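Local coordinates for protein transport protein SEC16 (Saccharomyces cerevisiae, PDB 3MZK) that helps initiate assembly of the COPII coat that forms transport vesicles at the endoplasmic reticulum, this piece spanning part of the mid-region and the helical Sec23-binding domain, at residues D61-F66 / N328-I333; N165-L170 / K191-E196. All blocks are in the same frame, centred on the assembly; numbering follows the deposited sequence.

Overall arrangement
From the N terminus the chain first forms a three-stranded antiparallel sheet (16-19, 24-28, 48-52), then the short helix 61-65, where contact 1 begins. It goes on through a long run of helices before helix 330-344 returns to that short helix, so contact 1 closes a loop of 261 residues and ties the mid-region to a late part of the Sec23-binding domain. Contact 2 is nested inside this loop: it spans only 20 residues and joins helices 166-175 and 191-203, which are separated by helix 179-187. The centres of contacts 1 and 2 lie about 54 Å apart on opposite sides of the chain's centre, one near the N-terminal sheet and the other out in the helical array.

Contact 1 of 2, residues D61-F66 / N328-I333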
loop_
_atom_site.group_PDB
_atom_site.type_symbol
_atom_site.label_atom_id
_atom_site.label_comp_id
_atom_site.label_asym_id
_atom_site.label_seq_id
_atom_site.Cartn_x
_atom_site.Cartn_y
_atom_site.Cartn_z
ATOM N N ASP B 61 -38.617 17.829 28.289
ATOM C CA ASP B 61 -39.119 16.495 27.996
ATOM C C ASP B 61 -37.990 15.676 27.376
ATOM O O ASP B 61 -38.015 14.445 27.393
ATOM C CB ASP B 61 -40.332 16.555 27.063
ATOM N N MET B 62 -36.990 16.376 26.847
ATOM C CA MET B 62 -35.847 15.744 26.194
ATOM C C MET B 62 -35.142 14.750 27.112
ATOM O O MET B 62 -35.127 13.552 26.842
ATOM C CB MET B 62 -34.856 16.807 25.708
ATOM C CG MET B 62 -33.910 16.328 24.610
ATOM S SD MET B 62 -32.590 17.504 24.235
ATOM C CE MET B 62 -33.541 18.985 23.903
ATOM N N LEU B 63 -34.557 15.250 28.195
ATOM C CA LEU B 63 -33.876 14.390 29.162
ATOM C C LEU B 63 -34.788 13.326 29.770
ATOM O O LEU B 63 -34.328 12.239 30.113
ATOM C CB LEU B 63 -33.255 15.218 30.286
ATOM C CG LEU B 63 -32.088 16.126 29.909
ATOM C CD1 LEU B 63 -31.718 17.014 31.080
ATOM C CD2 LEU B 63 -30.890 15.308 29.450
ATOM N N LYS B 64 -36.072 13.645 29.912
ATOM C CA LYS B 64 -37.024 12.736 30.551
ATOM C C LYS B 64 -37.389 11.553 29.665
ATOM O O LYS B 64 -37.625 10.451 30.154
ATOM C CB LYS B 64 -38.297 13.479 30.972
ATOM N N SER B 65 -37.428 11.785 28.358
ATOM C CA SER B 65 -37.885 10.770 27.415
ATOM C C SER B 65 -36.752 9.875 26.910
ATOM O O SER B 65 -36.993 8.746 26.480
ATOM C CB SER B 65 -38.594 11.432 26.232
ATOM O OG SER B 65 -37.742 12.356 25.575
ATOM N N PHE B 66 -35.524 10.385 26.960
ATOM C CA PHE B 66 -34.351 9.646 26.493
ATOM C C PHE B 66 -34.317 8.246 27.096
ATOM O O PHE B 66 -34.451 8.085 28.311
ATOM C CB PHE B 66 -33.074 10.414 26.845
ATOM C CG PHE B 66 -31.828 9.854 26.220
ATOM C CD1 PHE B 66 -31.664 9.857 24.846
ATOM C CD2 PHE B 66 -30.805 9.347 27.008
ATOM C CE1 PHE B 66 -30.508 9.349 24.265
ATOM C CE2 PHE B 66 -29.651 8.841 26.433
ATOM C CZ PHE B 66 -29.504 8.840 25.059
ATOM N N ASN B 328 -21.761 21.211 28.729
ATOM C CA ASN B 328 -22.850 21.425 29.686
ATOM C C ASN B 328 -24.257 21.344 29.087
ATOM O O ASN B 328 -25.237 21.100 29.797
ATOM C CB ASN B 328 -22.672 22.756 30.420
ATOM C CG ASN B 328 -21.943 22.597 31.741
ATOM O OD1 ASN B 328 -22.107 21.590 32.433
ATOM N ND2 ASN B 328 -21.135 23.591 32.099
ATOM N N THR B 329 -24.355 21.550 27.780
ATOM C CA THR B 329 -25.648 21.560 27.109
ATOM C C THR B 329 -26.294 20.170 27.113
ATOM O O THR B 329 -25.598 19.154 27.032
ATOM C CB THR B 329 -25.513 22.081 25.665
ATOM O OG1 THR B 329 -24.820 21.115 24.861
ATOM C CG2 THR B 329 -24.744 23.404 25.642
ATOM N N PHE B 330 -27.622 20.128 27.209
ATOM C CA PHE B 330 -28.342 18.860 27.161
ATOM C C PHE B 330 -28.087 18.130 25.838
ATOM O O PHE B 330 -27.883 16.911 25.826
ATOM C CB PHE B 330 -29.841 19.064 27.385
ATOM C CG PHE B 330 -30.182 19.617 28.731
ATOM C CD1 PHE B 330 -29.213 19.735 29.714
ATOM C CD2 PHE B 330 -31.477 20.020 29.022
ATOM C CE1 PHE B 330 -29.530 20.253 30.965
ATOM C CE2 PHE B 330 -31.802 20.536 30.272
ATOM C CZ PHE B 330 -30.824 20.651 31.241
ATOM N N GLU B 331 -28.091 18.876 24.734
ATOM C CA GLU B 331 -27.778 18.299 23.426
ATOM C C GLU B 331 -26.456 17.544 23.482
ATOM O O GLU B 331 -26.364 16.394 23.040
ATOM C CB GLU B 331 -27.717 19.377 22.339
ATOM C CG GLU B 331 -29.034 20.088 22.070
ATOM C CD GLU B 331 -29.487 20.946 23.239
ATOM O OE1 GLU B 331 -28.618 21.554 23.905
ATOM O OE2 GLU B 331 -30.714 21.007 23.492
ATOM N N SER B 332 -25.438 18.195 24.038
ATOM C CA SER B 332 -24.115 17.593 24.169
ATOM C C SER B 332 -24.148 16.294 24.966
ATOM O O SER B 332 -23.508 15.314 24.592
ATOM C CB SER B 332 -23.138 18.573 24.818
ATOM O OG SER B 332 -21.848 17.999 24.931
ATOM N N ILE B 333 -24.889 16.284 26.069
ATOM C CA ILE B 333 -24.991 15.077 26.879
ATOM C C ILE B 333 -25.508 13.916 26.043
ATOM O O ILE B 333 -24.924 12.833 26.035
ATOM C CB ILE B 333 -25.934 15.274 28.072
ATOM C CG1 ILE B 333 -25.393 16.354 29.003
ATOM C CG2 ILE B 333 -26.122 13.967 28.833
ATOM C CD1 ILE B 333 -26.310 16.642 30.171
#
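The side chains of L63 and F330 cross at about a right angle where the short helix 61-65, which follows the N-terminal sheet, rests against the first turn of helix 330-344 in the Sec23-binding domain. From CB, chi1 of -68° sets CG beside the backbone N and directs it to the ring, L63 CG coming 4.0 Å from F330 CD2. Beyond it, L63 CD1 sits over the centre of the F330 ring, 3.5 Å from its centroid and 8° off the normal: a CH-pi contact in which one methyl meets all six carbons. A branched leucine suits this place, presenting a compact methyl to a flat surface.

M62 lies alongside, its SD 4.5 Å from F330 CB. A bend at chi3 (-54°) turns M62 CE to within 3.5 Å of E331 OE2. F330 also packs on L365 and makes a cation-pi contact with a basic side chain of another protein.

Were F330 an alanine, the L63 methyl would probably lose its ring and the other protein's basic group its pi partner. No hydrogen bond joins 61-66 to 328-333; apart from the M62 methyl at a carboxylate oxygen of E331, what holds them is apolar and CH-pi contact.

Contact 2 of 2, residues N165-L170 / K191-E196; sequences NHDEAL and KDRWSE
With chi1 near -68°, R193 points CG to the side of its own backbone N, and from CG to NE the chain runs extended, carrying the guanidinium across to helix 166-175. D167 makes a like choice (chi1 -61°), which swings its carboxylate round to the arginine. D167 OD1 stands over one face of the guanidinium, 3.8 Å from R193 NH2, with the two planes 58° apart. No N-H points at the oxygen, so this is a long salt bridge of charges alone, in keeping with two exposed residues.

Closer to the backbone, the aliphatic part of the same arginine serves a second purpose: R193 CD lies 3.8 Å from L170 CD2. Long and amphipathic, R193 can thus rest its CD methylene on the buried L170 while its charged head stays at the surface. The two helices are next-but-one neighbours in an alpha-helical array, consistent with the ACE1-type solenoid of this family, and helix 179-187 lies between them in sequence, its V185 packing on L170 and its L183 on W194. N165 caps helix 166-175, N165 OD1 accepting from E168 N at 3.0 Å. W194, whose CB leaves the backbone away from 165-170, packs on L184 of the second subunit.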
loop_
_atom_site.group_PDB
_atom_site.type_symbol
_atom_site.label_atom_id
_atom_site.label_comp_id
_atom_site.label_asym_id
_atom_site.label_seq_id
_atom_site.Cartn_x
_atom_site.Cartn_y
_atom_site.Cartn_z
ATOM N N ASN B 165 15.429 15.485 -16.499
ATOM C CA ASN B 165 15.308 16.843 -15.984
ATOM C C ASN B 165 13.857 17.285 -15.786
ATOM O O ASN B 165 13.289 17.993 -16.618
ATOM C CB ASN B 165 16.035 17.818 -16.911
ATOM C CG ASN B 165 16.393 19.119 -16.223
ATOM O OD1 ASN B 165 15.832 19.462 -15.182
ATOM N ND2 ASN B 165 17.329 19.857 -16.809
ATOM N N HIS B 166 13.263 16.868 -14.673
ATOM C CA HIS B 166 11.886 17.225 -14.353
ATOM C C HIS B 166 11.723 18.724 -14.175
ATOM O O HIS B 166 10.795 19.329 -14.713
ATOM C CB HIS B 166 11.444 16.520 -13.074
ATOM C CG HIS B 166 11.362 15.035 -13.196
ATOM N ND1 HIS B 166 11.130 14.208 -12.122
ATOM C CD2 HIS B 166 11.475 14.217 -14.277
ATOM C CE1 HIS B 166 11.107 12.949 -12.524
ATOM N NE2 HIS B 166 11.317 12.935 -13.835
ATOM N N ASP B 167 12.628 19.316 -13.406
ATOM C CA ASP B 167 12.524 20.726 -13.052
ATOM C C ASP B 167 12.571 21.627 -14.278
ATOM O O ASP B 167 11.795 22.577 -14.391
ATOM C CB ASP B 167 13.620 21.116 -12.062
ATOM C CG ASP B 167 13.540 20.333 -10.767
ATOM O OD1 ASP B 167 13.640 20.954 -9.688
ATOM O OD2 ASP B 167 13.384 19.093 -10.824
ATOM N N GLU B 168 13.477 21.326 -15.198
ATOM C CA GLU B 168 13.616 22.150 -16.387
ATOM C C GLU B 168 12.425 21.948 -17.319
ATOM O O GLU B 168 11.990 22.878 -17.998
ATOM C CB GLU B 168 14.924 21.846 -17.106
ATOM C CG GLU B 168 15.581 23.074 -17.694
ATOM C CD GLU B 168 15.866 24.133 -16.648
ATOM O OE1 GLU B 168 16.619 23.844 -15.694
ATOM O OE2 GLU B 168 15.332 25.253 -16.782
ATOM N N ALA B 169 11.897 20.728 -17.337
ATOM C CA ALA B 169 10.729 20.408 -18.140
ATOM C C ALA B 169 9.504 21.180 -17.666
ATOM O O ALA B 169 8.766 21.745 -18.468
ATOM C CB ALA B 169 10.461 18.913 -18.105
ATOM N N LEU B 170 9.294 21.202 -16.354
ATOM C CA LEU B 170 8.157 21.909 -15.776
ATOM C C LEU B 170 8.272 23.417 -15.967
ATOM O O LEU B 170 7.298 24.083 -16.325
ATOM C CB LEU B 170 8.028 21.583 -14.291
ATOM C CG LEU B 170 6.880 22.283 -13.562
ATOM C CD1 LEU B 170 5.555 21.934 -14.212
ATOM C CD2 LEU B 170 6.874 21.912 -12.084
ATOM N N LYS B 191 3.085 15.211 -5.184
ATOM C CA LYS B 191 1.897 16.023 -4.947
ATOM C C LYS B 191 2.217 17.508 -4.811
ATOM O O LYS B 191 1.386 18.359 -5.129
ATOM C CB LYS B 191 1.179 15.540 -3.686
ATOM C CG LYS B 191 1.996 15.719 -2.420
ATOM C CD LYS B 191 1.186 15.448 -1.165
ATOM C CE LYS B 191 1.974 15.856 0.070
ATOM N NZ LYS B 191 1.217 15.617 1.326
ATOM N N ASP B 192 3.424 17.810 -4.342
ATOM C CA ASP B 192 3.821 19.183 -4.039
ATOM C C ASP B 192 3.724 20.112 -5.244
ATOM O O ASP B 192 2.941 21.060 -5.247
ATOM C CB ASP B 192 5.243 19.217 -3.473
ATOM C CG ASP B 192 5.370 18.459 -2.164
ATOM O OD1 ASP B 192 4.683 17.429 -1.998
ATOM O OD2 ASP B 192 6.158 18.895 -1.298
ATOM N N ARG B 193 4.529 19.843 -6.265
ATOM C CA ARG B 193 4.533 20.690 -7.451
ATOM C C ARG B 193 3.265 20.513 -8.275
ATOM O O ARG B 193 2.835 21.432 -8.971
ATOM C CB ARG B 193 5.788 20.448 -8.290
ATOM C CG ARG B 193 7.052 20.921 -7.600
ATOM C CD ARG B 193 8.175 21.143 -8.580
ATOM N NE ARG B 193 9.419 21.480 -7.900
ATOM C CZ ARG B 193 10.184 20.594 -7.271
ATOM N NH1 ARG B 193 9.826 19.318 -7.232
ATOM N NH2 ARG B 193 11.302 20.985 -6.677
ATOM N N TRP B 194 2.667 19.330 -8.188
ATOM C CA TRP B 194 1.361 19.092 -8.789
ATOM C C TRP B 194 0.392 20.183 -8.345
ATOM O O TRP B 194 -0.283 20.807 -9.162
ATOM C CB TRP B 194 0.829 17.719 -8.377
ATOM C CG TRP B 194 -0.599 17.483 -8.763
ATOM C CD1 TRP B 194 -1.706 17.721 -7.998
ATOM C CD2 TRP B 194 -1.076 16.960 -10.006
ATOM N NE1 TRP B 194 -2.844 17.379 -8.691
ATOM C CE2 TRP B 194 -2.483 16.908 -9.927
ATOM C CE3 TRP B 194 -0.452 16.532 -11.182
ATOM C CZ2 TRP B 194 -3.274 16.444 -10.974
ATOM C CZ3 TRP B 194 -1.239 16.074 -12.221
ATOM C CH2 TRP B 194 -2.635 16.034 -12.110
ATOM N N SER B 195 0.340 20.411 -7.038
ATOM C CA SER B 195 -0.529 21.429 -6.464
ATOM C C SER B 195 -0.203 22.826 -6.988
ATOM O O SER B 195 -1.100 23.592 -7.335
ATOM C CB SER B 195 -0.429 21.401 -4.938
ATOM O OG SER B 195 -1.128 22.487 -4.358
ATOM N N GLU B 196 1.083 23.155 -7.042
ATOM C CA GLU B 196 1.507 24.472 -7.508
ATOM C C GLU B 196 1.022 24.732 -8.932
ATOM O O GLU B 196 0.638 25.849 -9.274
ATOM C CB GLU B 196 3.030 24.615 -7.428
#